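Local coordinates for protein glycosyl hydrolase, BNR repeat (PDB 3B7F) that adopts a seven-bladed beta-propeller fold with BNR repeats and probably acts as a glycosyl hydrolase, its substrate not established, at residues 111-123 and 131-143. Sequence-based numbering, arbitrary orientation.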
loop_
_atom_site.group_PDB
_atom_site.type_symbol
_atom_site.label_atom_id
_atom_site.label_comp_id
_atom_site.label_asym_id
_atom_site.label_seq_id
_atom_site.Cartn_x
_atom_site.Cartn_y
_atom_site.Cartn_z
ATOM N N GLY A 111 -23.548 -5.213 -16.008
ATOM C CA GLY A 111 -23.042 -4.609 -14.764
ATOM C C GLY A 111 -21.808 -5.279 -14.140
ATOM O O GLY A 111 -21.635 -6.505 -14.262
ATOM N N ARG A 112 -21.000 -4.473 -13.421
ATOM C CA ARG A 112 -19.740 -4.909 -12.766
ATOM C C ARG A 112 -19.967 -5.475 -11.367
ATOM O O ARG A 112 -20.884 -5.044 -10.660
ATOM C CB ARG A 112 -18.762 -3.748 -12.569
ATOM C CG ARG A 112 -18.490 -2.845 -13.755
ATOM C CD ARG A 112 -17.736 -1.600 -13.299
ATOM N NE ARG A 112 -16.289 -1.762 -13.273
ATOM C CZ ARG A 112 -15.427 -0.878 -12.760
ATOM N NH1 ARG A 112 -15.842 0.232 -12.154
ATOM N NH2 ARG A 112 -14.128 -1.127 -12.834
ATOM N N VAL A 113 -19.107 -6.412 -10.968
ATOM C CA VAL A 113 -19.154 -7.081 -9.669
ATOM C C VAL A 113 -17.800 -6.956 -8.929
ATOM O O VAL A 113 -16.742 -7.137 -9.535
ATOM C CB VAL A 113 -19.539 -8.584 -9.845
ATOM C CG1 VAL A 113 -19.257 -9.393 -8.578
ATOM C CG2 VAL A 113 -20.994 -8.713 -10.268
ATOM N N VAL A 114 -17.862 -6.650 -7.630
ATOM C CA VAL A 114 -16.687 -6.530 -6.766
ATOM C C VAL A 114 -16.111 -7.933 -6.532
ATOM O O VAL A 114 -16.809 -8.816 -6.025
ATOM C CB VAL A 114 -17.021 -5.815 -5.409
ATOM C CG1 VAL A 114 -15.877 -5.945 -4.390
ATOM C CG2 VAL A 114 -17.389 -4.321 -5.641
ATOM N N ASP A 115 -14.858 -8.142 -6.960
ATOM C CA ASP A 115 -14.178 -9.406 -6.737
ATOM C C ASP A 115 -13.622 -9.412 -5.322
ATOM O O ASP A 115 -13.833 -10.367 -4.589
ATOM C CB ASP A 115 -13.052 -9.660 -7.726
ATOM C CG ASP A 115 -12.450 -11.035 -7.546
ATOM O OD1 ASP A 115 -13.080 -12.032 -7.946
ATOM O OD2 ASP A 115 -11.351 -11.121 -6.983
ATOM N N HIS A 116 -12.893 -8.356 -4.953
ATOM C CA HIS A 116 -12.389 -8.214 -3.589
ATOM C C HIS A 116 -12.080 -6.767 -3.237
ATOM O O HIS A 116 -11.836 -5.943 -4.111
ATOM C CB HIS A 116 -11.159 -9.123 -3.350
ATOM C CG HIS A 116 -9.987 -8.849 -4.242
ATOM N ND1 HIS A 116 -9.815 -9.468 -5.458
ATOM C CD2 HIS A 116 -8.903 -8.063 -4.066
ATOM C CE1 HIS A 116 -8.693 -9.047 -6.012
ATOM N NE2 HIS A 116 -8.122 -8.187 -5.187
ATOM N N VAL A 117 -12.151 -6.467 -1.940
ATOM C CA VAL A 117 -11.742 -5.179 -1.407
ATOM C C VAL A 117 -10.244 -5.337 -1.284
ATOM O O VAL A 117 -9.763 -6.231 -0.577
ATOM C CB VAL A 117 -12.370 -4.868 -0.058
ATOM C CG1 VAL A 117 -11.876 -3.498 0.470
ATOM C CG2 VAL A 117 -13.892 -4.905 -0.174
ATOM N N PHE A 118 -9.498 -4.489 -1.975
ATOM C CA PHE A 118 -8.048 -4.598 -2.006
ATOM C C PHE A 118 -7.316 -3.694 -1.006
ATOM O O PHE A 118 -6.337 -4.116 -0.398
ATOM C CB PHE A 118 -7.562 -4.278 -3.416
ATOM C CG PHE A 118 -6.091 -4.424 -3.582
ATOM C CD1 PHE A 118 -5.533 -5.679 -3.684
ATOM C CD2 PHE A 118 -5.264 -3.321 -3.642
ATOM C CE1 PHE A 118 -4.162 -5.837 -3.820
ATOM C CE2 PHE A 118 -3.886 -3.476 -3.772
ATOM C CZ PHE A 118 -3.342 -4.724 -3.856
ATOM N N TRP A 119 -7.798 -2.465 -0.846
ATOM C CA TRP A 119 -7.128 -1.442 -0.050
ATOM C C TRP A 119 -8.085 -0.682 0.834
ATOM O O TRP A 119 -9.140 -0.323 0.376
ATOM C CB TRP A 119 -6.543 -0.439 -1.031
ATOM C CG TRP A 119 -5.620 0.549 -0.448
ATOM C CD1 TRP A 119 -5.924 1.659 0.283
ATOM C CD2 TRP A 119 -4.210 0.551 -0.618
ATOM N NE1 TRP A 119 -4.770 2.332 0.615
ATOM C CE2 TRP A 119 -3.706 1.679 0.054
ATOM C CE3 TRP A 119 -3.322 -0.298 -1.276
ATOM C CZ2 TRP A 119 -2.359 1.976 0.095
ATOM C CZ3 TRP A 119 -1.987 0.016 -1.262
ATOM C CH2 TRP A 119 -1.514 1.143 -0.571
ATOM N N LEU A 120 -7.651 -0.349 2.047
ATOM C CA LEU A 120 -8.431 0.384 3.044
ATOM C C LEU A 120 -7.608 1.583 3.509
ATOM O O LEU A 120 -6.428 1.436 3.848
ATOM C CB LEU A 120 -8.748 -0.514 4.245
ATOM C CG LEU A 120 -9.722 -1.689 4.076
ATOM C CD1 LEU A 120 -9.596 -2.619 5.280
ATOM C CD2 LEU A 120 -11.152 -1.189 3.871
ATOM N N THR A 121 -8.232 2.756 3.537
ATOM C CA THR A 121 -7.591 4.013 3.977
ATOM C C THR A 121 -8.473 4.702 5.007
ATOM O O THR A 121 -9.648 4.919 4.730
ATOM C CB THR A 121 -7.393 4.977 2.801
ATOM O OG1 THR A 121 -6.480 4.387 1.892
ATOM C CG2 THR A 121 -6.818 6.276 3.242
ATOM N N PRO A 122 -7.915 5.052 6.185
ATOM C CA PRO A 122 -8.724 5.772 7.123
ATOM C C PRO A 122 -8.751 7.249 6.712
ATOM O O PRO A 122 -7.767 7.794 6.183
ATOM C CB PRO A 122 -8.001 5.556 8.463
ATOM C CG PRO A 122 -6.646 5.125 8.131
ATOM C CD PRO A 122 -6.544 4.866 6.690
ATOM N N GLY A 123 -9.894 7.884 6.929
ATOM C CA GLY A 123 -10.065 9.276 6.588
ATOM C C GLY A 123 -9.315 10.273 7.437
ATOM O O GLY A 123 -8.495 9.919 8.281
ATOM N N TRP A 131 -13.896 6.167 6.236
ATOM C CA TRP A 131 -12.857 5.377 5.567
ATOM C C TRP A 131 -13.138 5.321 4.079
ATOM O O TRP A 131 -14.274 5.563 3.649
ATOM C CB TRP A 131 -12.862 3.922 6.034
ATOM C CG TRP A 131 -12.412 3.675 7.433
ATOM C CD1 TRP A 131 -13.096 3.955 8.562
ATOM C CD2 TRP A 131 -11.197 3.026 7.840
ATOM N NE1 TRP A 131 -12.367 3.570 9.661
ATOM C CE2 TRP A 131 -11.194 2.998 9.243
ATOM C CE3 TRP A 131 -10.096 2.487 7.149
ATOM C CZ2 TRP A 131 -10.144 2.427 9.980
ATOM C CZ3 TRP A 131 -9.051 1.936 7.882
ATOM C CH2 TRP A 131 -9.082 1.915 9.271
ATOM N N TYR A 132 -12.102 5.004 3.304
ATOM C CA TYR A 132 -12.232 4.704 1.879
ATOM C C TYR A 132 -11.777 3.274 1.654
ATOM O O TYR A 132 -10.940 2.777 2.375
ATOM C CB TYR A 132 -11.407 5.640 1.002
ATOM C CG TYR A 132 -11.927 7.045 1.001
ATOM C CD1 TYR A 132 -12.901 7.453 0.090
ATOM C CD2 TYR A 132 -11.470 7.961 1.932
ATOM C CE1 TYR A 132 -13.391 8.725 0.109
ATOM C CE2 TYR A 132 -11.948 9.225 1.958
ATOM C CZ TYR A 132 -12.908 9.617 1.052
ATOM O OH TYR A 132 -13.356 10.919 1.107
ATOM N N ALA A 133 -12.377 2.625 0.668
ATOM C CA ALA A 133 -12.031 1.289 0.245
ATOM C C ALA A 133 -11.809 1.288 -1.276
ATOM O O ALA A 133 -12.565 1.921 -2.023
ATOM C CB ALA A 133 -13.115 0.307 0.607
ATOM N N GLY A 134 -10.757 0.581 -1.700
ATOM C CA GLY A 134 -10.434 0.362 -3.106
ATOM C C GLY A 134 -10.645 -1.115 -3.415
ATOM O O GLY A 134 -10.195 -1.964 -2.653
ATOM N N THR A 135 -11.306 -1.404 -4.539
ATOM C CA THR A 135 -11.655 -2.762 -4.957
ATOM C C THR A 135 -10.980 -3.258 -6.241
ATOM O O THR A 135 -10.334 -2.495 -6.949
ATOM C CB THR A 135 -13.216 -2.890 -5.209
ATOM O OG1 THR A 135 -13.619 -1.984 -6.251
ATOM C CG2 THR A 135 -14.037 -2.622 -3.925
ATOM N N SER A 136 -11.157 -4.560 -6.499
ATOM C CA SER A 136 -10.839 -5.216 -7.753
ATOM C C SER A 136 -12.196 -5.752 -8.284
ATOM O O SER A 136 -12.854 -6.488 -7.567
ATOM C CB SER A 136 -9.882 -6.382 -7.583
ATOM O OG SER A 136 -9.688 -7.059 -8.824
ATOM N N PRO A 137 -12.649 -5.332 -9.490
ATOM C CA PRO A 137 -12.059 -4.359 -10.421
ATOM C C PRO A 137 -12.121 -2.941 -9.833
ATOM O O PRO A 137 -12.719 -2.745 -8.778
ATOM C CB PRO A 137 -12.889 -4.529 -11.686
ATOM C CG PRO A 137 -14.215 -4.990 -11.211
ATOM C CD PRO A 137 -13.914 -5.873 -10.023
ATOM N N GLN A 138 -11.519 -1.971 -10.513
ATOM C CA GLN A 138 -11.338 -0.628 -9.943
ATOM C C GLN A 138 -12.649 -0.006 -9.502
ATOM O O GLN A 138 -13.589 0.079 -10.266
ATOM C CB GLN A 138 -10.578 0.334 -10.899
ATOM C CG GLN A 138 -9.138 -0.065 -11.389
ATOM C CD GLN A 138 -9.130 -0.892 -12.656
ATOM O OE1 GLN A 138 -9.969 -1.788 -12.820
ATOM N NE2 GLN A 138 -8.163 -0.616 -13.561
ATOM N N GLY A 139 -12.715 0.394 -8.239
ATOM C CA GLY A 139 -13.907 1.020 -7.677
ATOM C C GLY A 139 -13.498 1.640 -6.371
ATOM O O GLY A 139 -12.609 1.096 -5.703
ATOM N N LEU A 140 -14.090 2.801 -6.060
ATOM C CA LEU A 140 -13.841 3.567 -4.839
ATOM C C LEU A 140 -15.148 3.611 -4.050
ATOM O O LEU A 140 -16.198 3.955 -4.601
ATOM C CB LEU A 140 -13.379 4.990 -5.169
ATOM C CG LEU A 140 -12.932 5.892 -4.016
ATOM C CD1 LEU A 140 -11.630 5.392 -3.369
ATOM C CD2 LEU A 140 -12.794 7.326 -4.491
ATOM N N PHE A 141 -15.055 3.272 -2.768
ATOM C CA PHE A 141 -16.175 3.229 -1.841
ATOM C C PHE A 141 -15.825 3.993 -0.564
ATOM O O PHE A 141 -14.646 4.223 -0.253
ATOM C CB PHE A 141 -16.549 1.774 -1.508
ATOM C CG PHE A 141 -16.985 0.982 -2.712
ATOM C CD1 PHE A 141 -16.046 0.358 -3.541
ATOM C CD2 PHE A 141 -18.318 0.875 -3.036
ATOM C CE1 PHE A 141 -16.453 -0.367 -4.679
ATOM C CE2 PHE A 141 -18.727 0.175 -4.158
ATOM C CZ PHE A 141 -17.800 -0.453 -4.984
ATOM N N ARG A 142 -16.863 4.385 0.168
ATOM C CA ARG A 142 -16.697 5.139 1.392
ATOM C C ARG A 142 -17.644 4.656 2.502
ATOM O O ARG A 142 -18.792 4.305 2.250
ATOM C CB ARG A 142 -16.950 6.614 1.108
ATOM C CG ARG A 142 -16.730 7.531 2.302
ATOM C CD ARG A 142 -17.388 8.882 2.133
ATOM N NE ARG A 142 -16.654 9.801 1.279
ATOM C CZ ARG A 142 -17.077 10.385 0.146
ATOM N NH1 ARG A 142 -18.299 10.178 -0.384
ATOM N NH2 ARG A 142 -16.243 11.223 -0.473
ATOM N N SER A 143 -17.126 4.641 3.728
ATOM C CA SER A 143 -17.908 4.383 4.926
ATOM C C SER A 143 -17.787 5.623 5.772
ATOM O O SER A 143 -16.754 6.275 5.722
ATOM C CB SER A 143 -17.344 3.214 5.712
ATOM O OG SER A 143 -18.160 2.911 6.815
#
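His-116 and Ser-136 face each other near one end of an antiparallel ladder formed by strands 116-122 and 131-136. From His-116 CB, CG sits between the backbone N and the carbonyl carbon (chi1 60°), which brings the ring over Ser-136; CG itself is 4.2 Å from Ser-136 CB. ND1 is somewhat nearer that carbon and also donates, in the ring plane, to the anti lone pair of Asp-115 OD2 at 2.7 Å, a bond that should fix the ring's rotation. CD2, at 4.0 Å from Ser-136 CB, is farther off than CE1 and NE2, because the serine carbon is displaced toward the CE1 rim. There, His-116 CE1 lies 3.3 Å from Ser-136 CB, a CH-pi contact over one ring face, and NE2 is almost as near. Histidine suits the place because its flat ring offers a face to the serine methylene while its N-H binds the neighbouring carboxylate; His-58 also stacks on the ring. The small serine admits this close approach, and its OG is bonded to Pro-177 O.

The backbone is pleated irregularly. Ser-136 O accepts from the amides of both Asp-115 and His-116, and Gly-134 O from those of Phe-118 and Trp-119, two classic beta bulges. Gly-134 has no side chain to meet CB of Trp-119. Farther on, Thr-121 and Tyr-132 exchange a regular pair of bonds, 2.9 Å from Thr-121 N to Tyr-132 O. At the far end, Pro-122 lays CB over the six-membered ring of Trp-131, 3.8 Å from its centroid and 8° off the normal; the rigid pyrrolidine suits a flat indole.

The peptide bond between Ser-136 and Pro-137 is cis, and Thr-135 OG1 donates across this turn to Pro-137 O at 2.8 Å, holding the turn into strand 139-143; Arg-112 NH2 reaches Gln-138 O in a weak bond. Strands 116-122 and 131-136 are the first two of a four-stranded antiparallel sheet, one blade of the seven-bladed beta-propeller.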